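Local coordinates for short-chain dehydrogenase/reductase SDR (Paraburkholderia phymatum, PDB 5VA8), which binds NADP and, as a short-chain dehydrogenase/reductase, probably uses it as the cofactor for oxidation or reduction of a substrate, at residues 78-83 against 121-126; 41-46 against 85-90; 106-111 against 158-163. One frame throughout, in Å; residues are numbered along the deposited sequence.

Interaction 1. Residues 78-83 against 121-126; sequences EGRAAA and MLTPIE
The flat guanidinium of Arg-80 has the aliphatic part of Glu-126 over one face and the hydroxyl of Thr-123 beside NH1. Glu-126 CG lies over the face, and Glu-126 CB comes within 3.7 Å of Arg-80 NE, so hydrocarbon meets the planar group before any charge does. Thr-123 OG1 approaches NH1 at a slant. Although Arg-80 NH1 and Thr-123 OG1 are 2.9 Å apart, the angle is too poor for a hydrogen bond; the hydroxyl instead bonds the carbonyl of Glu-118, five residues earlier, while NH1 makes a weak bond to Ile-74 O. Guanidinium and carboxylate planes stand 73° apart, and Arg-80 NH2 is 5.2 Å from Glu-126 OE1, which excludes a direct salt bridge. One water closes that gap, accepting from Arg-80 NH2 at 3.0 Å and donating to Glu-126 OE1 at 2.9 Å. Glu-126 is deposited in two conformers, so the bridge applies to the one described here, whose OE1 also forms a salt bridge with Arg-129. The Arg-80 chain bends at chi3 (-76°), which brings the guanidinium round to Thr-123 and Glu-126. The closest CA pair, Arg-80 to Thr-123, is still 8.2 Å apart: a long side chain spans the gap between the helices. In this Rossmann-type fold, helix 77-86 thus meets the middle of helix 110-138 just where Pro-124, whose N lacks a bond to the preceding turn, kinks it. Beyond, Pro-124 and Ile-125 pack on Leu-168 of helix 159-179, and Trp-113 of the second subunit packs on Met-121, Leu-122 and Ile-125.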
# COMPACT_ATOMS: atom_id res chain seq x y z
N GLU A 78 2.24 -29.68 20.40
CA GLU A 78 1.87 -31.09 20.29
C GLU A 78 0.98 -31.34 19.09
O GLU A 78 1.10 -32.37 18.41
CB GLU A 78 1.16 -31.55 21.57
CG GLU A 78 2.06 -31.60 22.80
CD GLU A 78 2.29 -30.23 23.42
OE1 GLU A 78 1.68 -29.24 22.96
OE2 GLU A 78 3.09 -30.17 24.38
N GLY A 79 0.06 -30.41 18.80
CA GLY A 79 -0.79 -30.58 17.63
C GLY A 79 -0.01 -30.44 16.34
O GLY A 79 -0.22 -31.21 15.40
N ARG A 80 0.88 -29.45 16.27
CA ARG A 80 1.75 -29.35 15.10
C ARG A 80 2.55 -30.63 14.90
O ARG A 80 2.69 -31.11 13.77
CB ARG A 80 2.68 -28.14 15.24
CG ARG A 80 1.92 -26.83 15.19
CD ARG A 80 2.85 -25.61 15.14
NE ARG A 80 3.49 -25.27 16.41
CZ ARG A 80 2.93 -24.50 17.35
NH1 ARG A 80 1.69 -24.03 17.18
NH2 ARG A 80 3.60 -24.20 18.45
N ALA A 81 3.05 -31.20 15.99
CA ALA A 81 3.82 -32.43 15.87
C ALA A 81 2.97 -33.58 15.36
O ALA A 81 3.44 -34.42 14.59
CB ALA A 81 4.46 -32.79 17.22
N ALA A 82 1.70 -33.65 15.80
CA ALA A 82 0.82 -34.72 15.35
C ALA A 82 0.47 -34.56 13.88
O ALA A 82 0.36 -35.55 13.15
CB ALA A 82 -0.46 -34.74 16.19
N ALA A 83 0.27 -33.32 13.44
CA ALA A 83 0.01 -33.07 12.03
C ALA A 83 1.22 -33.47 11.18
O ALA A 83 1.07 -34.12 10.14
CB ALA A 83 -0.34 -31.60 11.82
N MET A 121 -0.52 -16.10 14.23
CA MET A 121 0.79 -15.64 13.77
C MET A 121 1.86 -16.70 14.04
O MET A 121 2.52 -17.15 13.10
CB MET A 121 1.18 -14.32 14.44
CG MET A 121 2.53 -13.80 13.97
SD MET A 121 2.98 -12.31 14.86
CE MET A 121 4.66 -12.07 14.24
N LEU A 122 2.04 -17.10 15.31
CA LEU A 122 3.18 -17.97 15.59
C LEU A 122 2.95 -19.40 15.11
O LEU A 122 3.91 -20.07 14.72
CB LEU A 122 3.51 -17.94 17.09
CG LEU A 122 3.81 -16.55 17.65
CD1 LEU A 122 4.24 -16.64 19.12
CD2 LEU A 122 4.88 -15.83 16.82
N THR A 123 1.70 -19.88 15.12
CA THR A 123 1.41 -21.22 14.60
C THR A 123 1.77 -21.34 13.12
O THR A 123 2.53 -22.25 12.76
CB THR A 123 -0.05 -21.59 14.90
OG1 THR A 123 -0.16 -21.95 16.29
CG2 THR A 123 -0.53 -22.77 14.05
N PRO A 124 1.31 -20.45 12.22
CA PRO A 124 1.77 -20.55 10.83
C PRO A 124 3.27 -20.46 10.67
O PRO A 124 3.85 -21.17 9.84
CB PRO A 124 1.08 -19.37 10.13
CG PRO A 124 -0.04 -19.00 11.00
CD PRO A 124 0.26 -19.43 12.40
N ILE A 125 3.92 -19.59 11.45
CA ILE A 125 5.38 -19.44 11.37
C ILE A 125 6.08 -20.73 11.75
O ILE A 125 7.04 -21.16 11.09
CB ILE A 125 5.83 -18.26 12.26
CG1 ILE A 125 5.37 -16.94 11.63
CG2 ILE A 125 7.37 -18.25 12.44
CD1 ILE A 125 5.61 -15.72 12.51
N GLU A 126 5.63 -21.37 12.83
CA GLU A 126 6.28 -22.61 13.25
C GLU A 126 6.04 -23.74 12.26
O GLU A 126 6.92 -24.60 12.09
CB GLU A 126 5.81 -22.98 14.66
CG GLU A 126 6.40 -22.05 15.73
CD GLU A 126 7.91 -22.18 15.87
OE1 GLU A 126 8.36 -22.97 16.73
OE2 GLU A 126 8.65 -21.50 15.12
O HOH W 1 6.55 -24.56 18.35

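Interaction 2. Residues 41-46 against 85-90. With NAP (NADP nicotinamide-adenine-dinucleotide phosphate), chain E.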
# COMPACT_ATOMS: atom_id res chain seq x y z
N ASN A 41 -2.79 -35.36 -2.57
CA ASN A 41 -3.08 -36.10 -1.34
C ASN A 41 -3.13 -35.12 -0.18
O ASN A 41 -2.17 -34.38 0.05
CB ASN A 41 -2.02 -37.17 -1.11
CG ASN A 41 -1.99 -38.21 -2.21
OD1 ASN A 41 -3.02 -38.76 -2.58
ND2 ASN A 41 -0.80 -38.47 -2.75
N VAL A 42 -4.24 -35.09 0.56
CA VAL A 42 -4.43 -34.05 1.57
C VAL A 42 -4.48 -34.67 2.96
O VAL A 42 -5.12 -35.70 3.18
CB VAL A 42 -5.69 -33.20 1.30
CG1 VAL A 42 -5.51 -32.37 0.02
CG2 VAL A 42 -6.94 -34.08 1.23
N THR A 43 -3.80 -34.02 3.89
CA THR A 43 -3.93 -34.29 5.31
C THR A 43 -4.69 -33.11 5.91
O THR A 43 -4.21 -31.98 5.84
CB THR A 43 -2.55 -34.44 5.96
OG1 THR A 43 -1.90 -35.59 5.42
CG2 THR A 43 -2.68 -34.59 7.47
N ILE A 44 -5.88 -33.38 6.45
CA ILE A 44 -6.72 -32.32 7.00
C ILE A 44 -6.70 -32.41 8.52
O ILE A 44 -6.69 -33.51 9.10
CB ILE A 44 -8.17 -32.35 6.46
CG1 ILE A 44 -8.87 -33.68 6.72
CG2 ILE A 44 -8.18 -32.04 4.95
CD1 ILE A 44 -10.35 -33.64 6.33
N VAL A 45 -6.67 -31.25 9.16
CA VAL A 45 -6.50 -31.12 10.60
C VAL A 45 -7.70 -30.36 11.17
O VAL A 45 -8.07 -29.31 10.64
CB VAL A 45 -5.20 -30.38 10.95
CG1 VAL A 45 -5.08 -30.21 12.44
CG2 VAL A 45 -3.97 -31.14 10.39
N ALA A 46 -8.29 -30.89 12.24
CA ALA A 46 -9.30 -30.16 12.99
C ALA A 46 -9.36 -30.76 14.39
O ALA A 46 -8.87 -31.86 14.63
CB ALA A 46 -10.68 -30.22 12.32
N ALA A 85 3.58 -35.61 12.00
CA ALA A 85 3.78 -37.06 12.02
C ALA A 85 2.98 -37.73 10.91
O ALA A 85 3.46 -38.68 10.27
CB ALA A 85 3.41 -37.64 13.38
N ALA A 86 1.77 -37.25 10.66
CA ALA A 86 0.93 -37.82 9.60
C ALA A 86 1.41 -37.39 8.23
O ALA A 86 1.34 -38.17 7.27
CB ALA A 86 -0.52 -37.40 9.81
N CYS A 87 1.90 -36.15 8.11
CA CYS A 87 2.29 -35.56 6.84
C CYS A 87 3.66 -34.92 7.01
O CYS A 87 3.77 -33.70 7.17
CB CYS A 87 1.27 -34.52 6.39
SG CYS A 87 1.57 -33.85 4.73
N PRO A 88 4.73 -35.72 6.99
CA PRO A 88 6.04 -35.19 7.42
C PRO A 88 6.77 -34.36 6.38
O PRO A 88 7.64 -33.57 6.77
CB PRO A 88 6.83 -36.46 7.76
CG PRO A 88 6.21 -37.52 6.95
CD PRO A 88 4.75 -37.18 6.83
N GLN A 89 6.44 -34.51 5.10
CA GLN A 89 7.17 -33.82 4.03
C GLN A 89 6.18 -33.25 3.02
O GLN A 89 6.19 -33.63 1.84
CB GLN A 89 8.17 -34.76 3.36
CG GLN A 89 9.30 -35.19 4.30
CD GLN A 89 10.26 -34.04 4.57
OE1 GLN A 89 10.38 -33.12 3.76
NE2 GLN A 89 10.93 -34.08 5.72
N PRO A 90 5.32 -32.33 3.44
CA PRO A 90 4.36 -31.75 2.49
C PRO A 90 5.04 -30.91 1.42
O PRO A 90 6.00 -30.19 1.69
CB PRO A 90 3.46 -30.88 3.38
CG PRO A 90 4.35 -30.51 4.55
CD PRO A 90 5.21 -31.72 4.78
PA NAP E . -15.20 -22.23 10.12
O1A NAP E . -16.20 -22.44 9.06
O2A NAP E . -15.73 -22.15 11.54
O5B NAP E . -14.14 -23.42 9.99
C5B NAP E . -13.03 -23.47 10.91
C4B NAP E . -12.39 -24.82 10.76
O4B NAP E . -11.13 -24.82 11.46
C3B NAP E . -13.19 -25.99 11.36
O3B NAP E . -12.90 -27.17 10.63
C2B NAP E . -12.60 -26.06 12.77
O2B NAP E . -12.91 -27.36 13.34
C1B NAP E . -11.13 -25.82 12.46
N9A NAP E . -10.34 -25.30 13.58
C8A NAP E . -10.56 -24.14 14.26
N7A NAP E . -9.63 -23.86 15.15
C5A NAP E . -8.76 -24.93 15.06
C6A NAP E . -7.57 -25.25 15.75
N6A NAP E . -7.05 -24.49 16.71
N1A NAP E . -6.95 -26.41 15.43
C2A NAP E . -7.47 -27.17 14.46
N3A NAP E . -8.58 -26.97 13.74
C4A NAP E . -9.18 -25.83 14.09
O3 NAP E . -14.36 -20.89 9.86
PN NAP E . -13.91 -20.13 8.53
O1N NAP E . -13.50 -21.12 7.51
O2N NAP E . -14.95 -19.14 8.19
O5D NAP E . -12.63 -19.35 9.08
C5D NAP E . -11.29 -19.86 8.89
C4D NAP E . -10.36 -18.74 9.28
O4D NAP E . -10.55 -17.63 8.37
C3D NAP E . -10.56 -18.17 10.69
O3D NAP E . -9.31 -17.78 11.26
C2D NAP E . -11.42 -16.94 10.42
O2D NAP E . -11.34 -15.94 11.43
C1D NAP E . -10.78 -16.48 9.12
N1N NAP E . -11.64 -15.57 8.32
C2N NAP E . -12.91 -15.91 8.04
C3N NAP E . -13.68 -15.09 7.24
C7N NAP E . -15.10 -15.36 6.85
O7N NAP E . -15.83 -14.40 6.53
N7N NAP E . -15.57 -16.59 7.00
C4N NAP E . -13.08 -13.96 6.68
C5N NAP E . -11.77 -13.64 7.00
C6N NAP E . -11.07 -14.45 7.83
P2B NAP E . -12.82 -27.61 14.93
O1X NAP E . -11.37 -27.57 15.29
O2X NAP E . -13.63 -26.51 15.63
O3X NAP E . -13.47 -29.00 15.11
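Thr-43 and Cys-87 face each other with their CB atoms 3.8 Å apart, each CB directed at the opposite segment. The closest approach is from Thr-43 OG1 to Cys-87 CB, at 3.5 Å; the sulfur is a little farther, with Cys-87 SG 3.9 Å from the same oxygen. No hydrogen bond crosses between the segments, so the fit is one of shape. With chi1 of Thr-43 at -65°, OG1 sits beside the backbone N and CG2 anti to it; both touch Cys-87 CB, and CG2 also reaches Ala-86 CB at 4.2 Å. Cys-87 carries its sulfur anti to the backbone N (chi1 -174°), extending it past the threonine hydroxyl. The buried hydroxyl is satisfied from the neighbouring strand: Gln-68 NE2 donates to Thr-43 OG1 and also to the carbonyl of Ala-86, so one amide nitrogen ties both sides of the contact together. Cys-87 is the first residue to leave helical backbone angles, and the contact therefore marks the point where helix 77-86 ends over the sheet. At the far end of strand 41-46 the chain reaches the cofactor, with Ala-46 CA 3.4 Å from NADP N3A and Ala-46 CB 3.8 Å from O2B, beside the 2'-phosphate, as expected for the second strand of a Rossmann fold. Strand 41-46 is hydrogen-bonded to strand 17-20 and to the 66-68 region on its two sides. Ile-44 turns to helix 49-63, whereas Ala-86 and Cys-87, at the end of helix 77-86, pack on the sheet face that carries Thr-43, Ala-86 on Val-70 and Cys-87 on Leu-19.

Interaction 3. Residues 106-111 against 158-163. With TCE (3,3',3''-phosphanetriyltripropanoic acid), chain F.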
# COMPACT_ATOMS: atom_id res chain seq x y z
N ARG A 106 -10.08 -1.84 24.75
CA ARG A 106 -9.83 -1.62 26.17
C ARG A 106 -10.13 -2.85 27.03
O ARG A 106 -9.71 -2.90 28.19
CB ARG A 106 -10.63 -0.41 26.66
CG ARG A 106 -10.07 0.91 26.12
CD ARG A 106 -11.08 2.04 26.10
NE ARG A 106 -11.87 2.03 24.88
CZ ARG A 106 -12.37 3.11 24.30
NH1 ARG A 106 -13.08 3.01 23.18
NH2 ARG A 106 -12.16 4.31 24.84
N ASN A 107 -10.82 -3.85 26.48
CA ASN A 107 -11.13 -5.07 27.20
C ASN A 107 -10.23 -6.23 26.83
O ASN A 107 -10.38 -7.31 27.42
CB ASN A 107 -12.59 -5.45 26.97
CG ASN A 107 -13.55 -4.45 27.57
OD1 ASN A 107 -13.31 -3.91 28.65
ND2 ASN A 107 -14.66 -4.19 26.88
N PHE A 108 -9.31 -6.06 25.87
CA PHE A 108 -8.36 -7.12 25.54
C PHE A 108 -7.39 -7.31 26.70
O PHE A 108 -6.78 -6.34 27.17
CB PHE A 108 -7.56 -6.78 24.28
CG PHE A 108 -8.38 -6.65 23.02
CD1 PHE A 108 -9.62 -7.25 22.89
CD2 PHE A 108 -7.87 -5.94 21.94
CE1 PHE A 108 -10.34 -7.13 21.70
CE2 PHE A 108 -8.58 -5.81 20.76
CZ PHE A 108 -9.82 -6.40 20.64
N THR A 109 -7.23 -8.55 27.15
CA THR A 109 -6.24 -8.83 28.18
C THR A 109 -4.92 -9.22 27.53
O THR A 109 -4.85 -9.54 26.35
CB THR A 109 -6.70 -9.96 29.10
OG1 THR A 109 -6.76 -11.18 28.36
CG2 THR A 109 -8.06 -9.64 29.72
N HIS A 110 -3.86 -9.19 28.34
CA HIS A 110 -2.58 -9.70 27.87
C HIS A 110 -2.72 -11.12 27.34
O HIS A 110 -2.17 -11.46 26.28
CB HIS A 110 -1.56 -9.64 29.01
CG HIS A 110 -0.22 -10.18 28.63
ND1 HIS A 110 0.23 -11.41 29.05
CD2 HIS A 110 0.76 -9.66 27.85
CE1 HIS A 110 1.44 -11.63 28.56
NE2 HIS A 110 1.78 -10.58 27.82
N ASP A 111 -3.49 -11.96 28.04
CA ASP A 111 -3.68 -13.34 27.60
C ASP A 111 -4.46 -13.40 26.29
O ASP A 111 -4.20 -14.27 25.45
CB ASP A 111 -4.41 -14.15 28.67
CG ASP A 111 -3.46 -14.93 29.56
OD1 ASP A 111 -3.93 -15.44 30.60
OD2 ASP A 111 -2.27 -15.03 29.23
N LEU A 158 -12.49 -6.38 15.67
CA LEU A 158 -11.54 -7.50 15.60
C LEU A 158 -10.10 -7.03 15.74
O LEU A 158 -9.21 -7.49 15.00
CB LEU A 158 -11.74 -8.30 14.30
CG LEU A 158 -12.99 -9.19 14.32
CD1 LEU A 158 -13.14 -9.93 12.99
CD2 LEU A 158 -12.95 -10.18 15.48
N GLY A 159 -9.84 -6.16 16.72
CA GLY A 159 -8.49 -5.69 16.96
C GLY A 159 -7.46 -6.80 17.13
O GLY A 159 -6.31 -6.64 16.72
N LEU A 160 -7.86 -7.92 17.74
CA LEU A 160 -6.91 -9.02 17.93
C LEU A 160 -6.47 -9.60 16.60
O LEU A 160 -5.32 -10.05 16.47
CB LEU A 160 -7.52 -10.11 18.82
CG LEU A 160 -7.80 -9.71 20.27
CD1 LEU A 160 -8.65 -10.76 20.96
CD2 LEU A 160 -6.49 -9.49 21.04
N SER A 161 -7.36 -9.62 15.61
CA SER A 161 -7.02 -10.05 14.26
C SER A 161 -6.22 -8.98 13.54
O SER A 161 -5.19 -9.28 12.90
CB SER A 161 -8.29 -10.38 13.47
OG SER A 161 -7.98 -10.66 12.11
N ASN A 162 -6.68 -7.73 13.63
CA ASN A 162 -5.98 -6.60 13.04
C ASN A 162 -4.51 -6.64 13.41
O ASN A 162 -3.63 -6.42 12.56
CB ASN A 162 -6.58 -5.28 13.53
CG ASN A 162 -8.05 -5.11 13.16
OD1 ASN A 162 -8.56 -5.77 12.26
ND2 ASN A 162 -8.74 -4.20 13.86
N GLY A 163 -4.23 -6.94 14.67
CA GLY A 163 -2.86 -7.07 15.12
C GLY A 163 -2.19 -8.37 14.73
O GLY A 163 -1.16 -8.35 14.04
O16 TCE F . -10.27 -12.81 12.28
C14 TCE F . -10.75 -12.23 11.27
O15 TCE F . -10.16 -11.24 10.77
C5 TCE F . -12.07 -12.71 10.67
C2 TCE F . -12.57 -11.65 9.70
P TCE F . -14.01 -12.33 8.74
C3 TCE F . -15.16 -13.28 9.82
C6 TCE F . -15.73 -12.20 10.73
C8 TCE F . -16.60 -12.89 11.76
O10 TCE F . -17.77 -12.47 11.91
O9 TCE F . -16.16 -13.86 12.43
C1 TCE F . -14.85 -10.95 7.87
C4 TCE F . -13.84 -10.31 6.93
C11 TCE F . -14.51 -9.12 6.28
O12 TCE F . -13.92 -8.44 5.40
O13 TCE F . -15.69 -8.83 6.63
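Phe-108 and Leu-160, with CA atoms 8.0 Å apart, join two helix starts of the Rossmann-type short-chain dehydrogenase fold. Phe-108 is extended (phi/psi -69/129°) between a 3-10 turn and Thr-109, the N-cap of helix 110-138, whose OG1 caps Asp-112 N. Opposite, Leu-158 holds the N-cap position of helix 159-179, and Leu-158 O accepts from Asn-162 N at 2.9 Å. The phenyl ring reaches across to this first turn. Leu-160 CG sits 3.8 Å from the ring centroid and 6° off its normal, a CH-pi contact almost exactly over the centre; Leu-160 CD1 lies by the CD1-CE1 bond of the ring and Leu-160 CD2 by CG-CD2. At the edge, Gly-159 CA lies near the ring plane, 3.8 Å from Phe-108 CE2, and the absence of a side chain there lets the ring come right up to the helix backbone. Phe-171 of the second subunit also packs on Phe-108, so the contact lies at the subunit interface. Ser-161, which follows Leu-160, belongs to the ligand pocket; its spacing from Arg-165 equals that of the Tyr and Lys in the family's YxxxK motif, though no catalytic role can be read from this. Ser-161 OG, also hydrogen-bonded to Ser-150 OG and Arg-165 NE, donates to the phosphine ligand's carboxylate oxygen O15 at 2.6 Å.

How the interactions relate
Interactions 1 and 2 share helix 77-86 and touch directly, Ala-83 CB lying 3.9 Å from Val-45 CG2; their centres are 12 Å apart. Interaction 2 is buried against the sheet and relies on small side chains, whereas interaction 1 is only partly buried and uses a long arginine and opposite charges bridged by a water. Interaction 3 is buried too, but through an aromatic ring whose face takes a leucine of the same chain, close to the second subunit, with its centre about 31 Å from that of interaction 2. Interactions 1 and 3 both use helix 110-138, one at its middle and the other at its start. The cofactor's adenosine end lies beside interaction 2, and the phosphine ligand beside interaction 3.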